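Local structure of metallopeptidase containing co-catalytic metalloactive site (Shewanella denitrificans OS217, 3B2Y) at residues R119-G124 with S145-L150; N126-F131 with S229-L234; G165-H170 with A243-P248. The protein is a putative zinc-dependent metallopeptidase of the M14 family, probably acting as a carboxypeptidase, and carries a nickel ion in its metal site in this crystal. One frame throughout, in Å; residues are numbered along the deposited sequence.

Contact 1: R119-G124 with S145-L150; sequences RFNRFG and SLEGKL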
# COMPACT_ATOMS: atom_id res chain seq x y z
N ARG A 119 4.20 -11.31 -8.74
CA ARG A 119 4.46 -10.97 -7.36
C ARG A 119 5.89 -10.57 -7.11
O ARG A 119 6.15 -9.57 -6.45
CB ARG A 119 4.17 -12.21 -6.56
CG ARG A 119 4.30 -12.13 -5.04
CD ARG A 119 3.66 -13.39 -4.47
NE ARG A 119 3.57 -13.26 -3.03
CZ ARG A 119 2.64 -12.55 -2.41
NH1 ARG A 119 1.70 -11.90 -3.09
NH2 ARG A 119 2.67 -12.45 -1.09
N PHE A 120 6.82 -11.36 -7.66
CA PHE A 120 8.25 -11.07 -7.37
C PHE A 120 8.81 -9.98 -8.23
O PHE A 120 8.23 -9.58 -9.24
CB PHE A 120 9.07 -12.30 -7.54
CG PHE A 120 8.68 -13.41 -6.63
CD1 PHE A 120 8.14 -13.15 -5.37
CD2 PHE A 120 8.88 -14.71 -7.02
CE1 PHE A 120 7.82 -14.19 -4.52
CE2 PHE A 120 8.53 -15.76 -6.17
CZ PHE A 120 8.04 -15.48 -4.92
N ASN A 121 10.00 -9.51 -7.87
CA ASN A 121 10.72 -8.68 -8.77
C ASN A 121 11.29 -9.62 -9.81
O ASN A 121 11.18 -10.85 -9.77
CB ASN A 121 11.81 -7.85 -8.05
CG ASN A 121 12.84 -8.71 -7.33
OD1 ASN A 121 13.02 -9.91 -7.61
ND2 ASN A 121 13.60 -8.07 -6.43
N ARG A 122 11.97 -9.04 -10.73
CA ARG A 122 12.44 -9.87 -11.85
C ARG A 122 13.61 -10.79 -11.50
O ARG A 122 14.05 -11.59 -12.32
CB ARG A 122 12.74 -8.97 -12.99
CG ARG A 122 14.07 -8.40 -13.03
CD ARG A 122 14.46 -8.38 -14.49
NE ARG A 122 15.57 -7.49 -14.62
CZ ARG A 122 16.83 -7.88 -14.66
NH1 ARG A 122 17.16 -9.19 -14.67
NH2 ARG A 122 17.78 -6.94 -14.75
N PHE A 123 14.15 -10.60 -10.29
CA PHE A 123 15.17 -11.45 -9.72
C PHE A 123 14.61 -12.58 -8.84
O PHE A 123 15.39 -13.38 -8.27
CB PHE A 123 16.22 -10.61 -8.96
CG PHE A 123 16.58 -9.28 -9.62
CD1 PHE A 123 17.42 -9.19 -10.73
CD2 PHE A 123 16.09 -8.11 -9.11
CE1 PHE A 123 17.73 -7.95 -11.30
CE2 PHE A 123 16.39 -6.86 -9.67
CZ PHE A 123 17.20 -6.78 -10.75
N GLY A 124 13.29 -12.75 -8.79
CA GLY A 124 12.66 -13.86 -8.07
C GLY A 124 12.50 -13.63 -6.58
O GLY A 124 12.27 -14.58 -5.85
N SER A 145 14.71 -8.36 -0.40
CA SER A 145 14.92 -8.15 -1.81
C SER A 145 15.84 -6.96 -2.04
O SER A 145 16.07 -6.18 -1.13
CB SER A 145 13.60 -7.88 -2.52
OG SER A 145 13.07 -6.56 -2.26
N LEU A 146 16.26 -6.77 -3.27
CA LEU A 146 16.97 -5.59 -3.64
C LEU A 146 16.19 -4.30 -3.23
O LEU A 146 16.76 -3.38 -2.60
CB LEU A 146 17.20 -5.64 -5.17
CG LEU A 146 17.98 -4.53 -5.77
CD1 LEU A 146 19.29 -4.45 -4.99
CD2 LEU A 146 18.15 -4.88 -7.29
N GLU A 147 14.90 -4.25 -3.57
CA GLU A 147 14.03 -3.11 -3.20
C GLU A 147 13.95 -2.92 -1.69
O GLU A 147 14.06 -1.79 -1.23
CB GLU A 147 12.62 -3.24 -3.79
CG GLU A 147 12.57 -3.41 -5.34
CD GLU A 147 12.92 -4.82 -5.84
OE1 GLU A 147 13.05 -5.70 -4.96
OE2 GLU A 147 13.10 -5.04 -7.08
N GLY A 148 13.79 -4.00 -0.94
CA GLY A 148 13.84 -3.94 0.52
C GLY A 148 15.12 -3.34 1.07
O GLY A 148 15.12 -2.57 2.02
N LYS A 149 16.25 -3.75 0.53
CA LYS A 149 17.50 -3.18 0.95
C LYS A 149 17.55 -1.66 0.70
O LYS A 149 18.12 -0.91 1.51
CB LYS A 149 18.65 -3.87 0.25
CG LYS A 149 18.81 -5.30 0.71
CD LYS A 149 19.88 -6.04 -0.13
CE LYS A 149 20.15 -7.44 0.49
NZ LYS A 149 19.10 -8.35 0.13
N LEU A 150 17.00 -1.22 -0.44
CA LEU A 150 17.03 0.21 -0.79
C LEU A 150 16.12 0.99 0.15
O LEU A 150 16.44 2.08 0.58
CB LEU A 150 16.57 0.44 -2.23
CG LEU A 150 17.42 -0.20 -3.35
CD1 LEU A 150 16.69 -0.11 -4.74
CD2 LEU A 150 18.92 0.43 -3.35

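Contact 2: N126-F131 with S229-L234; sequences NPNRGF and SFEAFL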
# COMPACT_ATOMS: atom_id res chain seq x y z
N ASN A 126 10.71 -11.75 -3.14
CA ASN A 126 9.53 -11.10 -2.55
C ASN A 126 9.95 -9.78 -1.82
O ASN A 126 10.57 -9.84 -0.73
CB ASN A 126 8.90 -12.03 -1.56
CG ASN A 126 7.57 -11.51 -1.00
OD1 ASN A 126 7.25 -10.33 -1.06
ND2 ASN A 126 6.77 -12.45 -0.48
N PRO A 127 9.63 -8.60 -2.39
CA PRO A 127 9.99 -7.33 -1.76
C PRO A 127 9.34 -7.04 -0.37
O PRO A 127 9.77 -6.13 0.31
CB PRO A 127 9.52 -6.29 -2.79
CG PRO A 127 9.53 -7.04 -4.09
CD PRO A 127 8.92 -8.34 -3.65
N ASN A 128 8.31 -7.78 0.02
CA ASN A 128 7.69 -7.53 1.31
C ASN A 128 8.13 -8.51 2.38
O ASN A 128 7.38 -8.86 3.29
CB ASN A 128 6.18 -7.54 1.16
CG ASN A 128 5.48 -6.80 2.29
OD1 ASN A 128 6.05 -5.87 2.88
ND2 ASN A 128 4.34 -7.34 2.70
N ARG A 129 9.33 -9.02 2.23
CA ARG A 129 9.83 -9.92 3.26
C ARG A 129 11.19 -9.50 3.77
O ARG A 129 11.89 -8.80 3.13
CB ARG A 129 9.92 -11.36 2.75
CG ARG A 129 8.61 -11.93 2.30
CD ARG A 129 8.45 -13.39 2.67
NE ARG A 129 7.04 -13.78 2.68
CZ ARG A 129 6.59 -15.02 2.52
NH1 ARG A 129 7.46 -16.02 2.33
NH2 ARG A 129 5.28 -15.27 2.55
N GLY A 130 11.55 -9.98 4.94
CA GLY A 130 12.90 -9.78 5.44
C GLY A 130 13.18 -8.54 6.25
O GLY A 130 14.38 -8.27 6.53
N PHE A 131 12.14 -7.77 6.62
CA PHE A 131 12.43 -6.48 7.27
C PHE A 131 12.50 -6.72 8.75
O PHE A 131 11.53 -7.22 9.37
CB PHE A 131 11.38 -5.41 7.01
CG PHE A 131 11.23 -5.00 5.54
CD1 PHE A 131 10.39 -5.69 4.69
CD2 PHE A 131 11.95 -3.91 5.02
CE1 PHE A 131 10.25 -5.28 3.33
CE2 PHE A 131 11.80 -3.52 3.68
CZ PHE A 131 10.98 -4.21 2.84
N SER A 229 7.33 -8.36 7.35
CA SER A 229 6.81 -7.46 6.36
C SER A 229 7.25 -6.03 6.69
O SER A 229 7.68 -5.71 7.82
CB SER A 229 5.29 -7.51 6.37
OG SER A 229 4.80 -7.01 7.60
N PHE A 230 7.12 -5.17 5.70
CA PHE A 230 7.47 -3.77 5.83
C PHE A 230 6.62 -3.11 6.93
O PHE A 230 7.13 -2.45 7.80
CB PHE A 230 7.13 -3.11 4.49
CG PHE A 230 7.39 -1.63 4.43
CD1 PHE A 230 8.65 -1.15 4.51
CD2 PHE A 230 6.35 -0.74 4.13
CE1 PHE A 230 8.92 0.26 4.40
CE2 PHE A 230 6.58 0.64 3.97
CZ PHE A 230 7.89 1.14 4.10
N GLU A 231 5.33 -3.38 6.90
CA GLU A 231 4.39 -2.81 7.88
C GLU A 231 4.69 -3.28 9.31
O GLU A 231 4.61 -2.50 10.24
CB GLU A 231 2.93 -3.04 7.41
CG GLU A 231 2.52 -4.51 7.18
CD GLU A 231 2.81 -5.07 5.78
OE1 GLU A 231 3.68 -4.56 5.03
OE2 GLU A 231 2.16 -6.08 5.43
N ALA A 232 5.00 -4.55 9.53
CA ALA A 232 5.32 -4.99 10.90
C ALA A 232 6.60 -4.35 11.39
O ALA A 232 6.73 -4.00 12.58
CB ALA A 232 5.41 -6.53 11.00
N PHE A 233 7.57 -4.26 10.50
CA PHE A 233 8.83 -3.51 10.72
C PHE A 233 8.57 -2.07 11.20
O PHE A 233 9.12 -1.61 12.20
CB PHE A 233 9.69 -3.46 9.43
CG PHE A 233 10.87 -2.57 9.55
CD1 PHE A 233 11.97 -2.99 10.31
CD2 PHE A 233 10.91 -1.28 8.97
CE1 PHE A 233 13.08 -2.13 10.48
CE2 PHE A 233 12.02 -0.42 9.14
CZ PHE A 233 13.13 -0.87 9.86
N LEU A 234 7.72 -1.35 10.49
CA LEU A 234 7.44 0.02 10.89
C LEU A 234 6.72 0.08 12.28
O LEU A 234 6.95 0.99 13.02
CB LEU A 234 6.72 0.79 9.83
CG LEU A 234 7.30 0.89 8.45
CD1 LEU A 234 6.28 1.50 7.54
CD2 LEU A 234 8.52 1.75 8.58

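Contact 3: G165-H170 with A243-P248; sequences GILTCH and ACSETP. With NI (nickel (II) ion), chain C.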
# COMPACT_ATOMS: atom_id res chain seq x y z
N GLY A 165 0.91 6.70 11.59
CA GLY A 165 0.18 5.62 10.95
C GLY A 165 0.78 5.21 9.63
O GLY A 165 1.43 6.01 8.95
N ILE A 166 0.67 3.92 9.30
CA ILE A 166 1.04 3.38 7.97
C ILE A 166 -0.05 2.45 7.42
O ILE A 166 -0.49 1.52 8.11
CB ILE A 166 2.48 2.70 7.95
CG1 ILE A 166 2.71 1.79 6.73
CG2 ILE A 166 2.82 1.90 9.25
CD1 ILE A 166 2.54 2.50 5.45
N LEU A 167 -0.43 2.68 6.14
CA LEU A 167 -1.33 1.80 5.41
C LEU A 167 -0.59 1.32 4.17
O LEU A 167 -0.01 2.09 3.46
CB LEU A 167 -2.58 2.54 4.97
CG LEU A 167 -3.60 1.86 4.05
CD1 LEU A 167 -4.26 0.67 4.72
CD2 LEU A 167 -4.67 2.85 3.55
N THR A 168 -0.57 0.00 4.02
CA THR A 168 -0.14 -0.66 2.81
C THR A 168 -1.37 -1.25 2.11
O THR A 168 -2.33 -1.84 2.76
CB THR A 168 0.88 -1.80 3.07
OG1 THR A 168 0.30 -2.78 3.93
CG2 THR A 168 2.10 -1.30 3.75
N CYS A 169 -1.37 -1.09 0.80
CA CYS A 169 -2.49 -1.51 -0.01
C CYS A 169 -2.06 -2.67 -0.86
O CYS A 169 -1.38 -2.49 -1.89
CB CYS A 169 -2.93 -0.35 -0.90
SG CYS A 169 -3.76 0.88 0.21
N HIS A 170 -2.45 -3.84 -0.40
CA HIS A 170 -2.27 -5.10 -1.09
C HIS A 170 -3.54 -5.72 -1.72
O HIS A 170 -4.68 -5.26 -1.57
CB HIS A 170 -1.67 -6.12 -0.10
CG HIS A 170 -0.23 -5.84 0.26
ND1 HIS A 170 0.82 -6.69 -0.05
CD2 HIS A 170 0.32 -4.82 0.96
CE1 HIS A 170 1.95 -6.17 0.39
NE2 HIS A 170 1.68 -5.05 1.03
N ALA A 243 -2.00 -0.76 9.03
CA ALA A 243 -2.91 -1.72 8.40
C ALA A 243 -2.39 -2.14 7.04
O ALA A 243 -1.67 -1.44 6.39
CB ALA A 243 -4.33 -1.14 8.28
N CYS A 244 -2.79 -3.33 6.63
CA CYS A 244 -2.54 -3.78 5.27
C CYS A 244 -3.87 -4.24 4.72
O CYS A 244 -4.45 -5.22 5.22
CB CYS A 244 -1.54 -4.92 5.33
SG CYS A 244 -1.24 -5.74 3.76
N SER A 245 -4.42 -3.49 3.76
CA SER A 245 -5.68 -3.92 3.16
C SER A 245 -5.39 -4.98 2.11
O SER A 245 -4.33 -4.98 1.44
CB SER A 245 -6.44 -2.75 2.57
OG SER A 245 -5.61 -1.97 1.75
N GLU A 246 -6.35 -5.87 1.94
CA GLU A 246 -6.27 -6.92 0.93
C GLU A 246 -7.57 -6.92 0.13
O GLU A 246 -8.59 -7.49 0.60
CB GLU A 246 -6.12 -8.27 1.61
CG GLU A 246 -4.78 -8.48 2.35
CD GLU A 246 -3.64 -8.84 1.42
OE1 GLU A 246 -3.85 -8.95 0.19
OE2 GLU A 246 -2.50 -8.99 1.93
N THR A 247 -7.55 -6.30 -1.06
CA THR A 247 -8.68 -6.42 -2.00
C THR A 247 -8.60 -7.76 -2.80
O THR A 247 -7.50 -8.31 -3.03
CB THR A 247 -8.80 -5.16 -2.90
OG1 THR A 247 -7.53 -4.86 -3.49
CG2 THR A 247 -9.27 -3.92 -2.06
N PRO A 248 -9.76 -8.33 -3.18
CA PRO A 248 -9.82 -9.61 -3.88
C PRO A 248 -9.49 -9.49 -5.36
O PRO A 248 -10.18 -8.76 -6.09
CB PRO A 248 -11.28 -10.03 -3.72
CG PRO A 248 -12.03 -8.75 -3.42
CD PRO A 248 -11.09 -7.78 -2.87
NI NI C . 0.67 -8.53 -1.32
O HOH W 1 -5.87 -3.09 -0.52
O HOH W 2 -1.21 -9.64 -0.60
O HOH W 3 0.89 -9.83 -0.08

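Contact 1: R119-G124 with S145-L150
Asn121 reaches across to Glu147 in the first turn of helix 146-152, joining a type I beta turn (Asn121 to Gly124) to a capped helix N-terminus. Its amide ND2 lies 2.8 Å from Glu147 OE1 and meets the syn lone pair of that oxygen at an N-H...O angle of 150°, the oxygen lying slightly out of the plane of the Asn121 amide. A second, weak bond of 3.1 Å joins ND2 to Glu147 OE2, with amide and carboxylate planes turned 50° against each other. Beside this buried polar pair the contact turns apolar and more exposed: Phe123 CE2 touches Leu146 CD2 at 3.6 Å, while Arg122 CG covers one face of the Phe123 ring.

What sets Asn121 is its own turn. With chi1 at 59°, CG sits between the backbone N and carbonyl carbon, which turns OD1 back to accept weakly from Phe123 N at 3.0 Å. Asparagine suits the place because one short amide can accept within the turn and donate across the contact; ND2 also bonds Glu125, which takes Leu146 N as well. Gly124, at positive phi, ends the turn with a backbone conformation that glycine adopts easily.

On the helix side, Glu147 is bent at chi2, bringing its carboxylate back over the first turn. A carboxylate at a helix N-terminus is probably stabilised by the helix dipole. Ser145, the N-cap, positions the carboxylate: its OG accepts from Gly148 N at 3.0 Å, nearly straight, and donates its own proton to Glu147 OE1 at 2.8 Å, almost along the C-O axis.

Contact 2: N126-F131 with S229-L234
Phe230 turns the edge of its ring to the face of Phe131, an edge-to-face (T-shaped) pair at the N-terminus of helix 230-236, with centroids 5.6 Å apart and planes at 64°. Phe230 CB lies over the same Phe131 ring as a CH-pi contact, 4.3 Å from the centroid, so both the stem and the ring of Phe230 use this aromatic surface. Phe131 CB meets Phe233 CB at 3.5 Å, one helical turn further on. Phenylalanine fits such a place: Leu151 and Leu152 of helix 146-152 and Leu70 of the central sheet line the surroundings.

Asn128 supplies the polar half. Its CG is anti to the backbone N (chi1 -159°), which carries OD1 to Phe230 N at 3.1 Å in a nearly straight bond, the donor lying above the carbonyl plane. The N-H of Phe230 belongs to the first turn, where the helix itself offers no acceptor. Ser229, the N-cap, accepts from Ala232 N through OG, which is also bonded to Asp227. The Asn126 side chain shapes the loop as an Asx turn to Asn128 N and reaches the metal ligand His76. Beside the Asn128 bond, Ser229 CA makes a CA-H...O contact of 3.4 Å with Asn128 O.

Contact 3: G165-H170 with A243-P248
The carbonyl O of His170 is gripped by two donors: Thr247 N at 3.1 Å, tilted from the carbonyl plane, and a water at 2.7 Å. Upstream, the parallel strands zip together by alternating bonds. Ser245 N gives to Thr168 O at 2.8 Å, and His170 N to Ser245 O; in between, Thr168 N reaches Ala243 O at 3.0 Å. The axes of the short segments approach to 4.7 Å, with 19° between their directions.

Side chains divide between the two faces. Leu167, Cys169, Ala243 and Ser245 share one, where helices 191-201 and 253-271 pack. The small Ala243 and Ser245 fit beneath helix 191-201, and Cys169 beneath 253-271, where Leu167 packs on Met264 and Phe267; Leu167 CD1 also rests against Ala243 CB. The other face carries Thr168, His170, Cys244 and Glu246. His170 CG lies beside the backbone N (chi1 -70°), letting ND1 bind nickel at 2.2 Å, while Cys244 SG presses obliquely on the ring, 3.3 Å from CD2. Glu246, bent at chi2, brings its carboxylate alongside His170 CB, and OE1 is 2.8 Å from a water bound to the metal.

His76 and Glu79 complete the protein ligands, giving the two-histidine, one-glutamate site of M14 peptidases. Glu246, the predicted proton donor/acceptor, stands on the neighbouring strand of the mixed sheet, as in the alpha/beta fold of zinc carboxypeptidases.

The three contacts run from near the surface of the molecule to its middle: their centres lie about 16, 12 and 5 Å from that of the chain. Contact 3 is wholly buried strand pairing, held by backbone bonds and bearing the metal and the predicted catalytic glutamate. Contacts 1 and 2 both draw on the long loop before helix 146-152, and each sets an asparagine against the start of a serine-capped helix. Contact 1 has a buried polar centre and fades into an exposed phenylalanine, whereas contact 2 is largely aromatic. Pro127 of contact 2 packs on Ser145 of contact 1; Asn128 and Leu234 pack on His170 and Ile166 of contact 3, respectively.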